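Local coordinates for tetracycline repressor protein class G (Acinetobacter baumannii, PDB 6RX9) that represses the tetracycline resistance gene by binding its operator DNA through a helix-turn-helix and probably lets go of it when tetracycline binds, at residues V20-L25 and G96-A101; H64-P69 and L79-L84; S85-L90 and G183-F188. One frame throughout, in Å; residues are numbered along the deposited sequence.

Interaction 1: V20-L25 and G96-A101; sequences VGMDSL and GARIHA
At the joint between the DNA-binding domain and the regulatory core of a TetR repressor, M22 and D23 of the turn that follows helix 6-20 meet R98 and I99 on helix 96-102. M22 runs fully extended, its CG anti to the backbone N (chi1 -178°), which carries the thioether across to the helix. There SD sits over the centre of one face of the R98 guanidinium, 3.8 Å from R98 CZ, and the same SD lies 3.8 Å from I99 CG1 as the two apolar chains run antiparallel alongside each other. I99 also touches L17 and A56, so the methionine joins a small apolar seam between the helix-turn-helix domain and the core. D23 comes to the guanidinium edge instead: R98 NH1 donates to the syn side of D23 OD1 at 2.9 Å in a salt bridge with an N-H...O angle of 162°, although the carboxylate and guanidinium planes are turned 62° apart. A water accepts from D23 N at 3.1 Å and, more weakly, from R98 NH2. The turn is further tied to the core by M22 N, which bonds to D95 OD2, just ahead of helix 96-102.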
loop_
_atom_site.group_PDB
_atom_site.type_symbol
_atom_site.label_atom_id
_atom_site.label_comp_id
_atom_site.label_asym_id
_atom_site.label_seq_id
_atom_site.Cartn_x
_atom_site.Cartn_y
_atom_site.Cartn_z
ATOM N N VAL A 20 -0.253 -5.285 22.045
ATOM C CA VAL A 20 0.960 -4.412 22.154
ATOM C C VAL A 20 1.389 -3.872 20.783
ATOM O O VAL A 20 2.115 -2.860 20.765
ATOM C CB VAL A 20 2.124 -5.143 22.856
ATOM C CG1 VAL A 20 1.706 -5.683 24.215
ATOM C CG2 VAL A 20 2.722 -6.247 21.997
ATOM N N GLY A 21 0.983 -4.510 19.683
ATOM C CA GLY A 21 1.305 -4.053 18.320
ATOM C C GLY A 21 2.619 -4.622 17.811
ATOM O O GLY A 21 3.353 -5.252 18.603
ATOM N N MET A 22 2.898 -4.375 16.530
ATOM C CA MET A 22 4.017 -4.946 15.731
ATOM C C MET A 22 5.372 -4.517 16.312
ATOM O O MET A 22 6.290 -5.362 16.371
ATOM C CB MET A 22 3.886 -4.446 14.291
ATOM C CG MET A 22 4.914 -4.972 13.323
ATOM S SD MET A 22 4.681 -4.158 11.722
ATOM C CE MET A 22 5.901 -5.016 10.730
ATOM N N ASP A 23 5.494 -3.250 16.718
ATOM C CA ASP A 23 6.772 -2.633 17.164
ATOM C C ASP A 23 7.205 -3.231 18.510
ATOM O O ASP A 23 8.412 -3.487 18.664
ATOM C CB ASP A 23 6.655 -1.104 17.211
ATOM C CG ASP A 23 6.477 -0.456 15.846
ATOM O OD1 ASP A 23 6.780 -1.117 14.830
ATOM O OD2 ASP A 23 6.036 0.712 15.804
ATOM N N SER A 24 6.265 -3.455 19.436
ATOM C CA SER A 24 6.523 -3.950 20.815
ATOM C C SER A 24 6.602 -5.483 20.858
ATOM O O SER A 24 7.053 -6.011 21.889
ATOM C CB SER A 24 5.481 -3.443 21.780
ATOM O OG SER A 24 5.566 -2.034 21.915
ATOM N N LEU A 25 6.165 -6.172 19.800
ATOM C CA LEU A 25 6.183 -7.660 19.718
ATOM C C LEU A 25 7.638 -8.146 19.699
ATOM O O LEU A 25 8.423 -7.627 18.887
ATOM C CB LEU A 25 5.423 -8.095 18.460
ATOM C CG LEU A 25 5.262 -9.599 18.253
ATOM C CD1 LEU A 25 4.565 -10.249 19.440
ATOM C CD2 LEU A 25 4.497 -9.883 16.968
ATOM N N GLY A 96 -1.880 -4.983 10.681
ATOM C CA GLY A 96 -2.070 -6.034 9.663
ATOM C C GLY A 96 -1.464 -5.659 8.318
ATOM O O GLY A 96 -0.717 -6.481 7.758
ATOM N N ALA A 97 -1.769 -4.467 7.799
ATOM C CA ALA A 97 -1.292 -4.011 6.471
ATOM C C ALA A 97 0.230 -3.816 6.496
ATOM O O ALA A 97 0.878 -4.205 5.511
ATOM C CB ALA A 97 -2.019 -2.762 6.039
ATOM N N ARG A 98 0.775 -3.258 7.581
ATOM C CA ARG A 98 2.238 -3.041 7.769
ATOM C C ARG A 98 2.968 -4.390 7.734
ATOM O O ARG A 98 4.006 -4.487 7.053
ATOM C CB ARG A 98 2.524 -2.314 9.088
ATOM C CG ARG A 98 2.268 -0.816 9.052
ATOM C CD ARG A 98 2.561 -0.177 10.397
ATOM N NE ARG A 98 3.965 -0.338 10.756
ATOM C CZ ARG A 98 4.457 -0.349 11.995
ATOM N NH1 ARG A 98 5.757 -0.507 12.174
ATOM N NH2 ARG A 98 3.669 -0.206 13.048
ATOM N N ILE A 99 2.441 -5.389 8.445
ATOM C CA ILE A 99 3.001 -6.773 8.495
ATOM C C ILE A 99 2.994 -7.355 7.075
ATOM O O ILE A 99 4.043 -7.877 6.652
ATOM C CB ILE A 99 2.231 -7.645 9.508
ATOM C CG1 ILE A 99 2.545 -7.222 10.946
ATOM C CG2 ILE A 99 2.505 -9.127 9.283
ATOM C CD1 ILE A 99 1.608 -7.796 11.982
ATOM N N HIS A 100 1.869 -7.246 6.361
ATOM C CA HIS A 100 1.702 -7.764 4.974
ATOM C C HIS A 100 2.736 -7.103 4.054
ATOM O O HIS A 100 3.398 -7.837 3.292
ATOM C CB HIS A 100 0.266 -7.556 4.472
ATOM C CG HIS A 100 0.056 -8.023 3.070
ATOM N ND1 HIS A 100 -0.248 -9.337 2.765
ATOM C CD2 HIS A 100 0.126 -7.366 1.891
ATOM C CE1 HIS A 100 -0.364 -9.467 1.458
ATOM N NE2 HIS A 100 -0.141 -8.271 0.899
ATOM N N ALA A 101 2.871 -5.775 4.139
ATOM C CA ALA A 101 3.774 -4.946 3.304
ATOM C C ALA A 101 5.240 -5.293 3.596
ATOM O O ALA A 101 6.020 -5.415 2.629
ATOM C CB ALA A 101 3.502 -3.483 3.549
HETATM O O HOH W 1 3.290 -1.154 16.243
#

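Interaction 2: H64-P69 and L79-L84; sequences HTRSLP and LKENAL
R66 and E81 run alongside each other in the same sense, while N82, one residue further along helix 75-91, reaches back to the R66 backbone. The arginine chain bends at chi2 (-77°), which lays its guanidinium along the helix surface with one face over the E81 side chain. The touching is done by the aliphatic part of the glutamate: R66 NH1 is 3.4 Å from E81 CB and equally close to E81 CG. The carboxylate comes over the same group, with E81 OE2 4.3 Å from R66 NH2, but the oxygen stands far off the guanidinium plane and none of the arginine N-H groups is directed at it. Any attraction is then probably one of charge alone, not a salt bridge. Weak, long ion pairs to E70 and E73 probably add to the negative field round this arginine.

N82 makes the directed bond. With its CG anti to the backbone N (chi1 -176°), the amide leaves the helix toward the turn, and ND2 donates to R66 O at 3.1 Å. The bond is nearly straight (177°) and R66 O lies in the amide plane, yet the donor approaches from above the carbonyl plane. At the other end of the amide, OD1 accepts from R63 NH1, so both ends are engaged and the amide's rotation is fixed. R66 is the third residue of a type I turn from H64 to S67, braced by S67 OG donating to H64 O at 2.7 Å.

H64 and N82 are tetracycline-binding positions in a nearly identical repressor; N82 holds the turn that begins at H64, an arrangement consistent with both lining the inducer pocket of the TetR-family helical core.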
loop_
_atom_site.group_PDB
_atom_site.type_symbol
_atom_site.label_atom_id
_atom_site.label_comp_id
_atom_site.label_asym_id
_atom_site.label_seq_id
_atom_site.Cartn_x
_atom_site.Cartn_y
_atom_site.Cartn_z
ATOM N N HIS A 64 -8.586 -16.537 1.510
ATOM C CA HIS A 64 -8.533 -17.885 0.873
ATOM C C HIS A 64 -9.948 -18.449 0.675
ATOM O O HIS A 64 -10.136 -19.237 -0.277
ATOM C CB HIS A 64 -7.664 -18.854 1.686
ATOM C CG HIS A 64 -6.253 -18.403 1.872
ATOM N ND1 HIS A 64 -5.548 -17.747 0.879
ATOM C CD2 HIS A 64 -5.411 -18.520 2.921
ATOM C CE1 HIS A 64 -4.335 -17.472 1.315
ATOM N NE2 HIS A 64 -4.226 -17.936 2.565
ATOM N N THR A 65 -10.900 -18.071 1.536
ATOM C CA THR A 65 -12.316 -18.538 1.494
ATOM C C THR A 65 -13.039 -17.913 0.290
ATOM O O THR A 65 -14.054 -18.495 -0.147
ATOM C CB THR A 65 -13.056 -18.229 2.804
ATOM O OG1 THR A 65 -13.178 -16.811 2.935
ATOM C CG2 THR A 65 -12.371 -18.799 4.026
ATOM N N ARG A 66 -12.540 -16.781 -0.221
ATOM C CA ARG A 66 -13.138 -16.023 -1.358
ATOM C C ARG A 66 -12.157 -15.967 -2.538
ATOM O O ARG A 66 -12.314 -15.068 -3.392
ATOM C CB ARG A 66 -13.536 -14.621 -0.883
ATOM C CG ARG A 66 -14.911 -14.560 -0.234
ATOM C CD ARG A 66 -16.013 -14.603 -1.273
ATOM N NE ARG A 66 -17.345 -14.575 -0.684
ATOM C CZ ARG A 66 -18.478 -14.445 -1.370
ATOM N NH1 ARG A 66 -18.456 -14.319 -2.688
ATOM N NH2 ARG A 66 -19.636 -14.439 -0.732
ATOM N N SER A 67 -11.207 -16.905 -2.608
ATOM C CA SER A 67 -10.134 -16.949 -3.638
ATOM C C SER A 67 -10.640 -17.612 -4.928
ATOM O O SER A 67 -10.095 -17.287 -5.999
ATOM C CB SER A 67 -8.906 -17.651 -3.108
ATOM O OG SER A 67 -9.188 -19.008 -2.801
ATOM N N LEU A 68 -11.635 -18.502 -4.836
ATOM C CA LEU A 68 -12.145 -19.308 -5.981
ATOM C C LEU A 68 -13.506 -18.779 -6.431
ATOM O O LEU A 68 -14.404 -18.596 -5.611
ATOM C CB LEU A 68 -12.234 -20.779 -5.560
ATOM C CG LEU A 68 -10.901 -21.460 -5.249
ATOM C CD1 LEU A 68 -11.116 -22.905 -4.827
ATOM C CD2 LEU A 68 -9.955 -21.386 -6.440
ATOM N N PRO A 69 -13.702 -18.519 -7.746
ATOM C CA PRO A 69 -15.014 -18.140 -8.273
ATOM C C PRO A 69 -16.096 -19.176 -7.934
ATOM O O PRO A 69 -15.841 -20.360 -8.074
ATOM C CB PRO A 69 -14.807 -18.069 -9.793
ATOM C CG PRO A 69 -13.322 -17.834 -9.959
ATOM C CD PRO A 69 -12.672 -18.554 -8.797
ATOM N N LEU A 79 -14.576 -10.229 -7.998
ATOM C CA LEU A 79 -13.483 -9.256 -7.717
ATOM C C LEU A 79 -13.828 -8.427 -6.474
ATOM O O LEU A 79 -12.916 -8.208 -5.652
ATOM C CB LEU A 79 -13.243 -8.357 -8.935
ATOM C CG LEU A 79 -12.561 -9.028 -10.128
ATOM C CD1 LEU A 79 -12.304 -8.021 -11.237
ATOM C CD2 LEU A 79 -11.263 -9.709 -9.714
ATOM N N LYS A 80 -15.087 -7.994 -6.333
ATOM C CA LYS A 80 -15.536 -7.157 -5.185
ATOM C C LYS A 80 -15.450 -7.977 -3.893
ATOM O O LYS A 80 -14.831 -7.487 -2.933
ATOM C CB LYS A 80 -16.953 -6.612 -5.384
ATOM C CG LYS A 80 -17.492 -5.832 -4.190
ATOM C CD LYS A 80 -18.482 -4.742 -4.535
ATOM C CE LYS A 80 -18.740 -3.809 -3.370
ATOM N NZ LYS A 80 -19.669 -2.715 -3.737
ATOM N N GLU A 81 -16.040 -9.174 -3.868
ATOM C CA GLU A 81 -16.079 -10.032 -2.652
ATOM C C GLU A 81 -14.650 -10.435 -2.266
ATOM O O GLU A 81 -14.368 -10.485 -1.056
ATOM C CB GLU A 81 -16.986 -11.245 -2.865
ATOM C CG GLU A 81 -18.463 -10.891 -2.921
ATOM C CD GLU A 81 -19.027 -10.239 -1.667
ATOM O OE1 GLU A 81 -20.088 -9.599 -1.767
ATOM O OE2 GLU A 81 -18.408 -10.372 -0.590
ATOM N N ASN A 82 -13.783 -10.693 -3.250
ATOM C CA ASN A 82 -12.347 -11.015 -3.025
ATOM C C ASN A 82 -11.662 -9.807 -2.365
ATOM O O ASN A 82 -10.951 -10.000 -1.362
ATOM C CB ASN A 82 -11.642 -11.416 -4.323
ATOM C CG ASN A 82 -10.205 -11.843 -4.103
ATOM O OD1 ASN A 82 -9.288 -11.039 -4.244
ATOM N ND2 ASN A 82 -10.000 -13.101 -3.746
ATOM N N ALA A 83 -11.889 -8.600 -2.892
ATOM C CA ALA A 83 -11.294 -7.345 -2.372
ATOM C C ALA A 83 -11.745 -7.120 -0.922
ATOM O O ALA A 83 -10.879 -6.812 -0.076
ATOM C CB ALA A 83 -11.658 -6.180 -3.259
ATOM N N LEU A 84 -13.041 -7.291 -0.641
ATOM C CA LEU A 84 -13.645 -7.029 0.697
ATOM C C LEU A 84 -13.070 -8.005 1.736
ATOM O O LEU A 84 -12.820 -7.579 2.880
ATOM C CB LEU A 84 -15.170 -7.138 0.604
ATOM C CG LEU A 84 -15.863 -5.981 -0.117
ATOM C CD1 LEU A 84 -17.273 -6.367 -0.532
ATOM C CD2 LEU A 84 -15.884 -4.732 0.752
#

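Interaction 3: S85-L90 and G183-F188; sequences SFRTAL and GMDAAF
Segment 85-90 is wholly helical, part of helix 75-91, whereas 183-188 begins in the turn after helix 170-182, where G183 takes a positive phi, and runs into helix 185-202. The backbones stay well apart, R87 and F188 being nearest with their CA atoms 9.3 Å from each other, and the long side chain of R87 spans the gap. It is straight from CG to NE, with CG anti to the backbone N (chi1 177°), and runs antiparallel alongside F188. R87 CD stands 3.3 Å above the centroid of the F188 ring, almost exactly on the ring normal, as a CH-pi contact. Further out the guanidinium lies nearly flat on the phenylalanine, planes 13° apart and centres 4.6 Å from each other, with F188 CB under its middle.

Two helices of the all-helical C-terminal core of TetR are joined in this way, and the second subunit lies close behind: its W132 packs on A186 and A187. At its end the arginine grips D185 with two nitrogens, both on one oxygen. R87 NH1 donates to D185 OD1 at 2.8 Å from above the carboxylate plane, and R87 NH2 reaches the same OD1 at 3.1 Å. The oxygen lies in the guanidinium plane although the carboxylate plane is turned almost perpendicular to it. M184 CB, also at that edge, touches R87 NH2 at 3.8 Å. R87 NH2 also donates to Q148 OE1 of helix 127-155.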
loop_
_atom_site.group_PDB
_atom_site.type_symbol
_atom_site.label_atom_id
_atom_site.label_comp_id
_atom_site.label_asym_id
_atom_site.label_seq_id
_atom_site.Cartn_x
_atom_site.Cartn_y
_atom_site.Cartn_z
ATOM N N SER A 85 -12.869 -9.268 1.342
ATOM C CA SER A 85 -12.298 -10.349 2.191
ATOM C C SER A 85 -10.832 -10.033 2.522
ATOM O O SER A 85 -10.430 -10.253 3.683
ATOM C CB SER A 85 -12.436 -11.696 1.527
ATOM O OG SER A 85 -11.547 -11.820 0.427
ATOM N N PHE A 86 -10.069 -9.550 1.537
ATOM C CA PHE A 86 -8.646 -9.143 1.699
ATOM C C PHE A 86 -8.573 -7.964 2.680
ATOM O O PHE A 86 -7.731 -7.992 3.595
ATOM C CB PHE A 86 -8.018 -8.833 0.337
ATOM C CG PHE A 86 -6.536 -8.538 0.343
ATOM C CD1 PHE A 86 -5.681 -9.131 1.263
ATOM C CD2 PHE A 86 -5.984 -7.695 -0.609
ATOM C CE1 PHE A 86 -4.321 -8.862 1.246
ATOM C CE2 PHE A 86 -4.623 -7.425 -0.625
ATOM C CZ PHE A 86 -3.795 -8.006 0.306
ATOM N N ARG A 87 -9.452 -6.969 2.521
ATOM C CA ARG A 87 -9.512 -5.782 3.416
ATOM C C ARG A 87 -9.819 -6.231 4.852
ATOM O O ARG A 87 -9.116 -5.778 5.777
ATOM C CB ARG A 87 -10.556 -4.775 2.930
ATOM C CG ARG A 87 -10.701 -3.569 3.846
ATOM C CD ARG A 87 -11.714 -2.582 3.323
ATOM N NE ARG A 87 -11.782 -1.379 4.142
ATOM C CZ ARG A 87 -12.858 -0.950 4.794
ATOM N NH1 ARG A 87 -13.999 -1.619 4.736
ATOM N NH2 ARG A 87 -12.793 0.167 5.500
ATOM N N THR A 88 -10.828 -7.087 5.030
ATOM C CA THR A 88 -11.254 -7.621 6.352
ATOM C C THR A 88 -10.070 -8.341 7.011
ATOM O O THR A 88 -9.840 -8.104 8.210
ATOM C CB THR A 88 -12.475 -8.540 6.216
ATOM O OG1 THR A 88 -13.483 -7.809 5.518
ATOM C CG2 THR A 88 -13.013 -9.009 7.550
ATOM N N ALA A 89 -9.344 -9.161 6.243
ATOM C CA ALA A 89 -8.183 -9.962 6.704
ATOM C C ALA A 89 -7.080 -9.041 7.240
ATOM O O ALA A 89 -6.517 -9.361 8.302
ATOM C CB ALA A 89 -7.664 -10.827 5.582
ATOM N N LEU A 90 -6.768 -7.951 6.529
ATOM C CA LEU A 90 -5.697 -6.997 6.933
ATOM C C LEU A 90 -6.161 -6.159 8.133
ATOM O O LEU A 90 -5.301 -5.808 8.960
ATOM C CB LEU A 90 -5.305 -6.110 5.745
ATOM C CG LEU A 90 -4.602 -6.822 4.588
ATOM C CD1 LEU A 90 -4.224 -5.837 3.497
ATOM C CD2 LEU A 90 -3.371 -7.579 5.070
ATOM N N GLY A 183 -17.619 7.243 8.588
ATOM C CA GLY A 183 -16.852 5.980 8.604
ATOM C C GLY A 183 -15.944 5.828 7.394
ATOM O O GLY A 183 -15.914 6.748 6.553
ATOM N N MET A 184 -15.242 4.693 7.312
ATOM C CA MET A 184 -14.166 4.405 6.322
ATOM C C MET A 184 -14.713 3.586 5.144
ATOM O O MET A 184 -14.066 3.599 4.076
ATOM C CB MET A 184 -13.033 3.608 6.978
ATOM C CG MET A 184 -12.440 4.271 8.211
ATOM S SD MET A 184 -11.444 5.727 7.807
ATOM C CE MET A 184 -10.575 5.966 9.357
ATOM N N ASP A 185 -15.839 2.889 5.334
ATOM C CA ASP A 185 -16.360 1.858 4.394
ATOM C C ASP A 185 -16.823 2.508 3.082
ATOM O O ASP A 185 -16.542 1.925 2.021
ATOM C CB ASP A 185 -17.483 1.036 5.033
ATOM C CG ASP A 185 -17.032 0.176 6.203
ATOM O OD1 ASP A 185 -15.828 -0.141 6.278
ATOM O OD2 ASP A 185 -17.894 -0.172 7.033
ATOM N N ALA A 186 -17.501 3.662 3.149
ATOM C CA ALA A 186 -18.063 4.376 1.976
ATOM C C ALA A 186 -16.935 4.756 1.007
ATOM O O ALA A 186 -17.083 4.498 -0.199
ATOM C CB ALA A 186 -18.850 5.590 2.418
ATOM N N ALA A 187 -15.844 5.330 1.522
ATOM C CA ALA A 187 -14.652 5.743 0.743
ATOM C C ALA A 187 -14.023 4.514 0.076
ATOM O O ALA A 187 -13.750 4.568 -1.137
ATOM C CB ALA A 187 -13.661 6.451 1.636
ATOM N N PHE A 188 -13.795 3.443 0.840
ATOM C CA PHE A 188 -13.195 2.188 0.320
ATOM C C PHE A 188 -14.049 1.652 -0.836
ATOM O O PHE A 188 -13.503 1.372 -1.918
ATOM C CB PHE A 188 -13.064 1.119 1.405
ATOM C CG PHE A 188 -12.600 -0.197 0.840
ATOM C CD1 PHE A 188 -11.262 -0.401 0.537
ATOM C CD2 PHE A 188 -13.509 -1.198 0.536
ATOM C CE1 PHE A 188 -10.835 -1.600 -0.012
ATOM C CE2 PHE A 188 -13.079 -2.394 -0.018
ATOM C CZ PHE A 188 -11.744 -2.592 -0.290
#

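In the fold
Interactions 2 and 3 both use helix 75-91 and follow each other along it, their centres 13 Å apart; they touch where L84 CD2 meets F188 CE2 at 3.7 Å and R66 CB meets S85 OG at 3.7 Å. Interaction 3 in turn touches interaction 1, where H100 CB packs against L90 CD2 at 3.7 Å and the H100 ring meets F86 edge-to-face. H100 probably ligates the magnesium that comes with tetracycline, and its side chain lies about 11 Å from that of N82 in interaction 2. Interactions 1 and 2 are 24 Å apart between centres. Helix 96-102, bearing H100 and also R98 and I99 of interaction 1, is consistent with the family's route from pocket to DNA-binding domain.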